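Local coordinates for glucokinase (Thermus thermophilus, PDB 3VOV), which probably transfers phosphate from ATP to glucose and other hexoses, as a thermophilic, zinc-binding hexokinase of the ROK family, at residues A42-A47 against R92-A97; G58-L63 against L291-E296; R196-D199 against R205-Q208; L130-G135 against R223-G228. One frame throughout, in Å; residues are numbered along the deposited sequence.

Interaction 1 (A42-A47 against R92-A97); sequences ALAEAA and RILEEA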
# COMPACT_ATOMS: atom_id res chain seq x y z
N ALA B 42 39.59 7.81 -26.32
CA ALA B 42 39.69 6.40 -25.95
C ALA B 42 38.69 5.54 -26.72
O ALA B 42 39.03 4.44 -27.13
CB ALA B 42 39.48 6.22 -24.46
N LEU B 43 37.47 6.04 -26.89
CA LEU B 43 36.43 5.34 -27.67
C LEU B 43 36.85 5.13 -29.13
O LEU B 43 36.74 4.01 -29.66
CB LEU B 43 35.09 6.09 -27.58
CG LEU B 43 34.33 5.99 -26.21
CD1 LEU B 43 33.15 7.01 -26.12
CD2 LEU B 43 33.85 4.56 -25.91
N ALA B 44 37.34 6.19 -29.77
CA ALA B 44 37.78 6.10 -31.17
C ALA B 44 38.96 5.11 -31.33
O ALA B 44 38.99 4.33 -32.27
CB ALA B 44 38.16 7.49 -31.68
N GLU B 45 39.92 5.19 -30.42
CA GLU B 45 41.08 4.32 -30.43
C GLU B 45 40.66 2.87 -30.22
O GLU B 45 41.18 1.99 -30.89
CB GLU B 45 42.08 4.74 -29.34
CG GLU B 45 42.89 5.97 -29.76
CD GLU B 45 43.64 6.64 -28.59
OE1 GLU B 45 43.69 6.08 -27.45
OE2 GLU B 45 44.18 7.75 -28.84
N ALA B 46 39.71 2.65 -29.32
CA ALA B 46 39.26 1.27 -29.02
C ALA B 46 38.56 0.73 -30.24
O ALA B 46 38.78 -0.44 -30.61
CB ALA B 46 38.34 1.19 -27.76
N ALA B 47 37.74 1.58 -30.89
CA ALA B 47 37.13 1.23 -32.16
C ALA B 47 38.18 0.78 -33.19
O ALA B 47 38.07 -0.31 -33.77
CB ALA B 47 36.27 2.39 -32.70
N ARG B 92 28.48 13.43 -32.29
CA ARG B 92 29.16 14.18 -33.37
C ARG B 92 30.67 14.05 -33.26
O ARG B 92 31.35 13.90 -34.25
CB ARG B 92 28.76 15.65 -33.37
CG ARG B 92 27.42 15.90 -34.02
CD ARG B 92 27.38 15.50 -35.51
NE ARG B 92 26.07 15.90 -36.01
CZ ARG B 92 25.00 15.12 -36.10
NH1 ARG B 92 23.86 15.64 -36.54
NH2 ARG B 92 25.08 13.80 -35.85
N ILE B 93 31.18 14.11 -32.04
CA ILE B 93 32.59 14.05 -31.83
C ILE B 93 33.07 12.70 -32.35
O ILE B 93 34.03 12.62 -33.12
CB ILE B 93 32.92 14.20 -30.34
CG1 ILE B 93 32.64 15.63 -29.88
CG2 ILE B 93 34.38 13.91 -30.10
CD1 ILE B 93 32.63 15.80 -28.39
N LEU B 94 32.38 11.62 -31.95
CA LEU B 94 32.78 10.30 -32.41
C LEU B 94 32.68 10.16 -33.91
O LEU B 94 33.53 9.56 -34.50
CB LEU B 94 31.98 9.18 -31.73
CG LEU B 94 32.74 8.14 -30.91
CD1 LEU B 94 31.86 6.90 -30.60
CD2 LEU B 94 34.12 7.72 -31.41
N GLU B 95 31.61 10.68 -34.51
CA GLU B 95 31.44 10.63 -35.94
C GLU B 95 32.61 11.35 -36.61
O GLU B 95 33.15 10.90 -37.62
CB GLU B 95 30.11 11.29 -36.35
CG GLU B 95 28.89 10.44 -35.92
CD GLU B 95 27.55 10.97 -36.37
OE1 GLU B 95 27.41 12.18 -36.60
OE2 GLU B 95 26.60 10.14 -36.50
N GLU B 96 32.98 12.51 -36.08
CA GLU B 96 34.06 13.27 -36.73
C GLU B 96 35.39 12.52 -36.65
O GLU B 96 36.11 12.42 -37.64
CB GLU B 96 34.14 14.70 -36.18
CG GLU B 96 32.86 15.53 -36.58
CD GLU B 96 32.88 15.96 -38.05
OE1 GLU B 96 33.97 16.12 -38.60
OE2 GLU B 96 31.81 16.14 -38.65
N ALA B 97 35.70 11.95 -35.49
CA ALA B 97 36.96 11.21 -35.27
C ALA B 97 37.09 9.94 -36.14
O ALA B 97 38.14 9.56 -36.60
CB ALA B 97 37.06 10.83 -33.81
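A44 and L94 carry most of the apolar contact between segments 42-47 of helix 36-54 and 92-97 of helix 90-98. L94 points CD2 into the backbone side of the other helix, 3.9 Å from A44 N, and the same methyl lies against A44 CB and, more loosely, against L43 CB at 4.3 Å. An unusual first torsion (chi1 -120°), nearly eclipsing the CA hydrogen, puts it there. One helical turn on, two small residues meet methyl to methyl, A44 CB to A97 CB at 4.1 Å; their CA atoms are 6.6 Å apart. The segment axes approach to 9.9 Å and cross at -43°.

The polar interactions lie away from this interface. R92 NH2 forms a salt bridge with E95 OE1 at 2.9 Å, on the syn side but tilted about 32° out of the carboxylate plane, while E95 OE2 accepts from V102 N at the start of the next strand.

Below, L43 and L94 both rest on L63 of strand 61-65, so the two helices lie side by side on one face of the five-stranded mixed sheet, an arrangement characteristic of the N-terminal domain of the actin-like ATPase fold.

Interaction 2 (G58-L63 against L291-E296); sequences GEAIGL and LTAYLE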
# COMPACT_ATOMS: atom_id res chain seq x y z
N GLY B 58 34.24 -1.44 -39.64
CA GLY B 58 32.78 -1.41 -39.55
C GLY B 58 32.22 -0.28 -40.38
O GLY B 58 32.89 0.75 -40.59
N GLU B 59 31.00 -0.44 -40.88
CA GLU B 59 30.38 0.71 -41.53
C GLU B 59 29.56 1.67 -40.67
O GLU B 59 29.09 2.71 -41.16
CB GLU B 59 29.63 0.34 -42.81
CG GLU B 59 28.77 -0.87 -42.83
CD GLU B 59 28.40 -1.18 -44.27
OE1 GLU B 59 29.26 -1.71 -45.00
OE2 GLU B 59 27.26 -0.87 -44.67
N ALA B 60 29.43 1.35 -39.38
CA ALA B 60 28.74 2.22 -38.43
C ALA B 60 29.23 1.82 -37.06
O ALA B 60 29.78 0.72 -36.87
CB ALA B 60 27.24 2.05 -38.52
N ILE B 61 29.03 2.72 -36.09
CA ILE B 61 29.43 2.41 -34.75
C ILE B 61 28.18 2.48 -33.86
O ILE B 61 27.36 3.39 -34.01
CB ILE B 61 30.50 3.41 -34.30
CG1 ILE B 61 31.78 3.21 -35.14
CG2 ILE B 61 30.76 3.29 -32.79
CD1 ILE B 61 32.95 4.02 -34.65
N GLY B 62 28.03 1.51 -32.96
CA GLY B 62 26.97 1.60 -31.96
C GLY B 62 27.64 1.81 -30.62
O GLY B 62 28.65 1.16 -30.32
N LEU B 63 27.11 2.76 -29.86
CA LEU B 63 27.68 3.14 -28.56
C LEU B 63 26.64 3.10 -27.45
O LEU B 63 25.64 3.87 -27.46
CB LEU B 63 28.28 4.55 -28.63
CG LEU B 63 28.73 5.16 -27.27
CD1 LEU B 63 29.91 4.36 -26.63
CD2 LEU B 63 29.19 6.64 -27.51
N LEU B 291 24.48 -4.38 -32.08
CA LEU B 291 23.22 -4.63 -32.76
C LEU B 291 22.43 -3.38 -33.07
O LEU B 291 21.73 -3.29 -34.10
CB LEU B 291 22.34 -5.53 -31.93
CG LEU B 291 22.58 -7.01 -32.02
CD1 LEU B 291 21.93 -7.60 -30.74
CD2 LEU B 291 21.92 -7.56 -33.31
N THR B 292 22.53 -2.40 -32.18
CA THR B 292 21.92 -1.09 -32.46
C THR B 292 22.37 -0.56 -33.81
O THR B 292 21.54 -0.24 -34.67
CB THR B 292 22.20 -0.08 -31.28
OG1 THR B 292 21.61 -0.62 -30.10
CG2 THR B 292 21.61 1.31 -31.53
N ALA B 293 23.68 -0.47 -34.01
CA ALA B 293 24.22 0.05 -35.29
C ALA B 293 23.87 -0.90 -36.46
O ALA B 293 23.55 -0.47 -37.58
CB ALA B 293 25.76 0.23 -35.18
N TYR B 294 23.95 -2.20 -36.21
CA TYR B 294 23.73 -3.20 -37.27
C TYR B 294 22.29 -3.10 -37.83
O TYR B 294 22.05 -3.03 -39.08
CB TYR B 294 24.02 -4.61 -36.70
CG TYR B 294 23.82 -5.70 -37.73
CD1 TYR B 294 22.58 -6.30 -37.93
CD2 TYR B 294 24.88 -6.07 -38.55
CE1 TYR B 294 22.42 -7.33 -38.93
CE2 TYR B 294 24.73 -7.04 -39.53
CZ TYR B 294 23.52 -7.67 -39.71
OH TYR B 294 23.46 -8.61 -40.71
N LEU B 295 21.33 -3.10 -36.92
CA LEU B 295 19.93 -3.00 -37.30
C LEU B 295 19.61 -1.61 -37.88
O LEU B 295 18.79 -1.50 -38.75
CB LEU B 295 19.00 -3.35 -36.13
CG LEU B 295 19.21 -4.80 -35.64
CD1 LEU B 295 18.53 -5.05 -34.30
CD2 LEU B 295 18.77 -5.90 -36.69
N GLU B 296 20.23 -0.54 -37.39
CA GLU B 296 19.99 0.74 -38.03
C GLU B 296 20.46 0.73 -39.47
O GLU B 296 19.76 1.20 -40.35
CB GLU B 296 20.71 1.88 -37.30
CG GLU B 296 19.97 2.33 -36.09
CD GLU B 296 18.90 3.37 -36.43
OE1 GLU B 296 18.27 3.86 -35.48
OE2 GLU B 296 18.72 3.72 -37.63
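A293, on helix 291-296, meets every part of 58-63 that touches this helix, and the chain reaches it in steps. The segment begins in a loop at G58, which is held at both ends of its backbone: its N donates to E51 OE2 and its O accepts from R100 NH1. E59 follows, with its side chain against M1. A60 makes the first contact across, its CB turned toward the helix and lying 4.1 Å from A293 CB, methyl against methyl. At I61 the side chain points to the other face of the sheet, toward L6, but its carbonyl carbon is part of the surface under the helix: I61 C is 3.6 Å from A293 CB. The closest approach comes at the next atom, G62 N, 3.4 Å from A293 CB, so the alanine methyl sits directly over the peptide joining I61 and G62. G62 has no side chain on the face turned to the helix, where the A293 methyl takes up the space, and this lets its CA come within 4.6 Å of A293 CA. L63 then turns its side chain away again, to the face where L6 and L8 pack.

Strand 61-65 lies between strands 3-8 and 102-106 and runs parallel to both, with backbone bonds from A60 and G62 to V4 and from I61 to P101 and F103. Helix 284-299 lies over these strands, with A293 on V3 and T292 on E105, while L291 and L295 pack on helix 107-118 beside it.

Interaction 3 (R196-D199 against R205-Q208); sequences RPVD and RLFQ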
# COMPACT_ATOMS: atom_id res chain seq x y z
N ARG B 196 23.85 -1.29 11.03
CA ARG B 196 25.27 -1.29 10.66
C ARG B 196 25.34 -1.40 9.13
O ARG B 196 24.35 -1.80 8.50
CB ARG B 196 26.00 -2.48 11.29
CG ARG B 196 25.51 -3.81 10.77
CD ARG B 196 26.28 -4.97 11.36
NE ARG B 196 25.51 -6.21 11.31
CZ ARG B 196 25.73 -7.19 10.45
NH1 ARG B 196 26.70 -7.08 9.55
NH2 ARG B 196 24.99 -8.29 10.48
N PRO B 197 26.48 -1.02 8.51
CA PRO B 197 26.55 -1.16 7.05
C PRO B 197 26.43 -2.61 6.57
O PRO B 197 27.17 -3.48 7.02
CB PRO B 197 27.90 -0.54 6.70
CG PRO B 197 28.16 0.46 7.89
CD PRO B 197 27.69 -0.36 9.07
N VAL B 198 25.44 -2.86 5.72
CA VAL B 198 25.26 -4.20 5.17
C VAL B 198 25.17 -4.07 3.68
O VAL B 198 24.24 -3.41 3.16
CB VAL B 198 23.99 -4.86 5.68
CG1 VAL B 198 23.79 -6.28 5.03
CG2 VAL B 198 24.00 -4.93 7.23
N ASP B 199 26.11 -4.69 2.97
CA ASP B 199 26.04 -4.67 1.53
C ASP B 199 25.35 -5.93 1.06
O ASP B 199 25.01 -6.78 1.89
CB ASP B 199 27.43 -4.45 0.87
CG ASP B 199 28.43 -5.53 1.21
OD1 ASP B 199 28.03 -6.61 1.71
OD2 ASP B 199 29.63 -5.29 0.96
N ARG B 205 24.60 -13.52 2.55
CA ARG B 205 25.18 -14.47 3.52
C ARG B 205 24.21 -14.65 4.69
O ARG B 205 23.87 -15.77 5.07
CB ARG B 205 26.55 -13.96 4.03
CG ARG B 205 27.05 -14.62 5.34
CD ARG B 205 28.31 -13.98 5.95
NE ARG B 205 27.99 -12.89 6.88
CZ ARG B 205 27.37 -13.04 8.06
NH1 ARG B 205 26.96 -14.24 8.49
NH2 ARG B 205 27.16 -11.97 8.82
N LEU B 206 23.74 -13.53 5.25
CA LEU B 206 22.74 -13.55 6.31
C LEU B 206 21.48 -14.33 5.92
O LEU B 206 20.95 -15.12 6.71
CB LEU B 206 22.40 -12.13 6.74
CG LEU B 206 23.42 -11.37 7.60
CD1 LEU B 206 23.12 -9.90 7.57
CD2 LEU B 206 23.43 -11.93 9.05
N PHE B 207 21.03 -14.10 4.69
CA PHE B 207 19.89 -14.83 4.13
C PHE B 207 20.15 -16.35 4.10
O PHE B 207 19.33 -17.17 4.61
CB PHE B 207 19.56 -14.30 2.72
CG PHE B 207 18.38 -15.00 2.06
CD1 PHE B 207 17.11 -14.47 2.14
CD2 PHE B 207 18.55 -16.19 1.37
CE1 PHE B 207 16.02 -15.07 1.53
CE2 PHE B 207 17.46 -16.83 0.77
CZ PHE B 207 16.18 -16.26 0.86
N GLN B 208 21.27 -16.74 3.50
CA GLN B 208 21.63 -18.15 3.41
C GLN B 208 21.83 -18.79 4.81
O GLN B 208 21.49 -19.95 5.00
CB GLN B 208 22.85 -18.36 2.48
CG GLN B 208 22.56 -18.11 1.00
CD GLN B 208 21.78 -19.24 0.25
OE1 GLN B 208 20.64 -19.61 0.61
NE2 GLN B 208 22.37 -19.71 -0.85
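L206 pushes its CD1 methyl against the guanidinium of R196, 3.8 Å from R196 NH2, in an oblique approach with the two side chains coming from opposite directions. The same methyl lies at a looser 4.5 Å from V198 CG1. R196 bends back to this place because its CG stands between the backbone N and the carbonyl carbon (chi1 65°), after which the chain runs extended to NE; the guanidinium then lays one face over V198 CG2, off toward the rim, and V198 is buried under it. On the helix side, L206 CG likewise underlies a face of the R205 guanidinium, 3.9 Å from its plane.

All this sits where the loop after helix 183-194 turns into helix 200-208. D199 is the N-cap of that helix, its OD1 accepting from E202 N, and V198 and L206 reach down to A190 and F194 of the preceding helix.

E202 also brings the two arginines together: its OE2 forms a salt bridge with R196 NH1 and its OE1 one with R205 NE. R196 NH2 and R205 NH2 stand 4.6 Å apart, a closeness the shared carboxylate would be expected to offset.

Interaction 4 (L130-G135 against R223-G228); sequences LTVSTG and RYVGIG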
# COMPACT_ATOMS: atom_id res chain seq x y z
N LEU B 130 14.53 -6.88 -17.85
CA LEU B 130 14.77 -6.10 -16.63
C LEU B 130 16.10 -6.48 -16.09
O LEU B 130 16.46 -7.66 -16.11
CB LEU B 130 13.70 -6.44 -15.58
CG LEU B 130 13.61 -5.46 -14.39
CD1 LEU B 130 12.84 -4.23 -14.84
CD2 LEU B 130 12.92 -6.13 -13.17
N THR B 131 16.88 -5.49 -15.69
CA THR B 131 18.17 -5.79 -15.07
C THR B 131 18.17 -5.25 -13.66
O THR B 131 17.97 -4.05 -13.46
CB THR B 131 19.39 -5.24 -15.91
OG1 THR B 131 20.58 -5.32 -15.13
CG2 THR B 131 19.14 -3.83 -16.36
N VAL B 132 18.42 -6.14 -12.70
CA VAL B 132 18.57 -5.76 -11.30
C VAL B 132 20.05 -5.78 -10.93
O VAL B 132 20.69 -6.81 -10.88
CB VAL B 132 17.73 -6.71 -10.36
CG1 VAL B 132 17.75 -6.24 -8.89
CG2 VAL B 132 16.30 -6.77 -10.85
N SER B 133 20.58 -4.60 -10.69
CA SER B 133 21.95 -4.42 -10.28
C SER B 133 21.93 -3.38 -9.15
O SER B 133 21.09 -3.42 -8.25
CB SER B 133 22.76 -3.89 -11.48
OG SER B 133 24.13 -3.76 -11.16
N THR B 134 22.87 -2.45 -9.20
CA THR B 134 22.93 -1.34 -8.28
C THR B 134 21.59 -0.57 -8.33
O THR B 134 21.02 -0.25 -7.28
CB THR B 134 24.12 -0.41 -8.67
OG1 THR B 134 25.35 -1.04 -8.26
CG2 THR B 134 24.02 0.85 -7.91
N GLY B 135 21.14 -0.27 -9.56
CA GLY B 135 19.82 0.27 -9.86
C GLY B 135 18.95 -0.80 -10.55
O GLY B 135 19.40 -1.93 -10.73
N ARG B 223 9.57 -10.52 -4.42
CA ARG B 223 8.17 -10.43 -4.83
C ARG B 223 7.83 -9.13 -5.61
O ARG B 223 6.98 -9.17 -6.50
CB ARG B 223 7.23 -10.54 -3.61
CG ARG B 223 7.32 -11.94 -2.86
CD ARG B 223 6.12 -12.10 -1.92
NE ARG B 223 6.19 -11.12 -0.85
CZ ARG B 223 6.95 -11.25 0.24
NH1 ARG B 223 7.67 -12.35 0.44
NH2 ARG B 223 6.95 -10.28 1.13
N TYR B 224 8.41 -7.99 -5.23
CA TYR B 224 8.12 -6.74 -5.95
C TYR B 224 8.61 -6.83 -7.38
O TYR B 224 7.98 -6.30 -8.30
CB TYR B 224 8.73 -5.52 -5.26
CG TYR B 224 7.85 -4.97 -4.13
CD1 TYR B 224 6.54 -4.56 -4.38
CD2 TYR B 224 8.36 -4.84 -2.85
CE1 TYR B 224 5.72 -4.01 -3.32
CE2 TYR B 224 7.58 -4.33 -1.79
CZ TYR B 224 6.28 -3.96 -2.03
OH TYR B 224 5.57 -3.46 -1.00
N VAL B 225 9.73 -7.53 -7.59
CA VAL B 225 10.22 -7.72 -8.97
C VAL B 225 9.20 -8.58 -9.73
O VAL B 225 8.84 -8.22 -10.84
CB VAL B 225 11.62 -8.35 -9.01
CG1 VAL B 225 12.00 -8.65 -10.48
CG2 VAL B 225 12.67 -7.37 -8.37
N GLY B 226 8.73 -9.68 -9.12
CA GLY B 226 7.71 -10.51 -9.73
C GLY B 226 6.44 -9.75 -10.05
O GLY B 226 5.83 -9.90 -11.14
N ILE B 227 6.01 -8.92 -9.11
CA ILE B 227 4.81 -8.15 -9.32
C ILE B 227 5.01 -7.12 -10.43
O ILE B 227 4.09 -6.90 -11.26
CB ILE B 227 4.36 -7.41 -8.01
CG1 ILE B 227 3.91 -8.43 -6.96
CG2 ILE B 227 3.19 -6.40 -8.31
CD1 ILE B 227 3.68 -7.77 -5.54
N GLY B 228 6.17 -6.45 -10.44
CA GLY B 228 6.40 -5.39 -11.44
C GLY B 228 6.46 -5.97 -12.85
O GLY B 228 5.90 -5.43 -13.78
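L130 and V225 form the tight end of this contact: L130 CD2 lies 3.8 Å from V225 CG1, and the two side chains cross obliquely. L130 holds its CG anti to the backbone N (chi1 -165°), sending the branch out from the strand to the helix. V225 answers with both methyls, for its CG2 faces V132 CG2 at a looser 4.4 Å. V225 thus bridges two residues that point to the same side of the strand, although the backbones stay well apart, with 8.9 Å between V132 CA and V225 CA. L177 packs against both L130 and V225, and V247 and A248 cover V132, so this end is wholly buried.

Strand 127-132 lies in the second five-stranded mixed sheet, next to and parallel with 240-244, the strand that follows helix 212-236. This second sheet with helix 212-236 packed on it is consistent with the C-terminal domain of the actin-like ATPase fold.

Beyond V132 the chain departs from the helix. S133, T134 and G135 form a turn, closed by S133 N bonding to G135 O at 2.9 Å, and T134 is exposed; the turn's sequence and position are consistent with a phosphate-binding loop of ROK kinases. The far side of the helix meets other subunits instead: Y224 OH is hydrogen-bonded to G165 O of a third subunit, and I227 packs on T161 of a second.

How the interactions relate
Interactions 1 and 2 occupy opposite faces of one sheet, their centres 14 Å apart, and meet through strand 61-65: L43 CD2 is 4.0 Å from L63 CD1, and A47 CB is 4.2 Å from I61 CD1. Interactions 3 and 4 lie on the other side of the chain's centre, their centres 19 Å apart, as helix 200-208 leads to helix 212-236. The gap between the groups is wide, about 14 Å between nearest atoms of interactions 2 and 4. Actin-like kinases bind their substrates in the cleft between such domains. The L130 side chain of interaction 4 is about 12 Å from a zinc ion; interactions 1 to 3 lie away from that site.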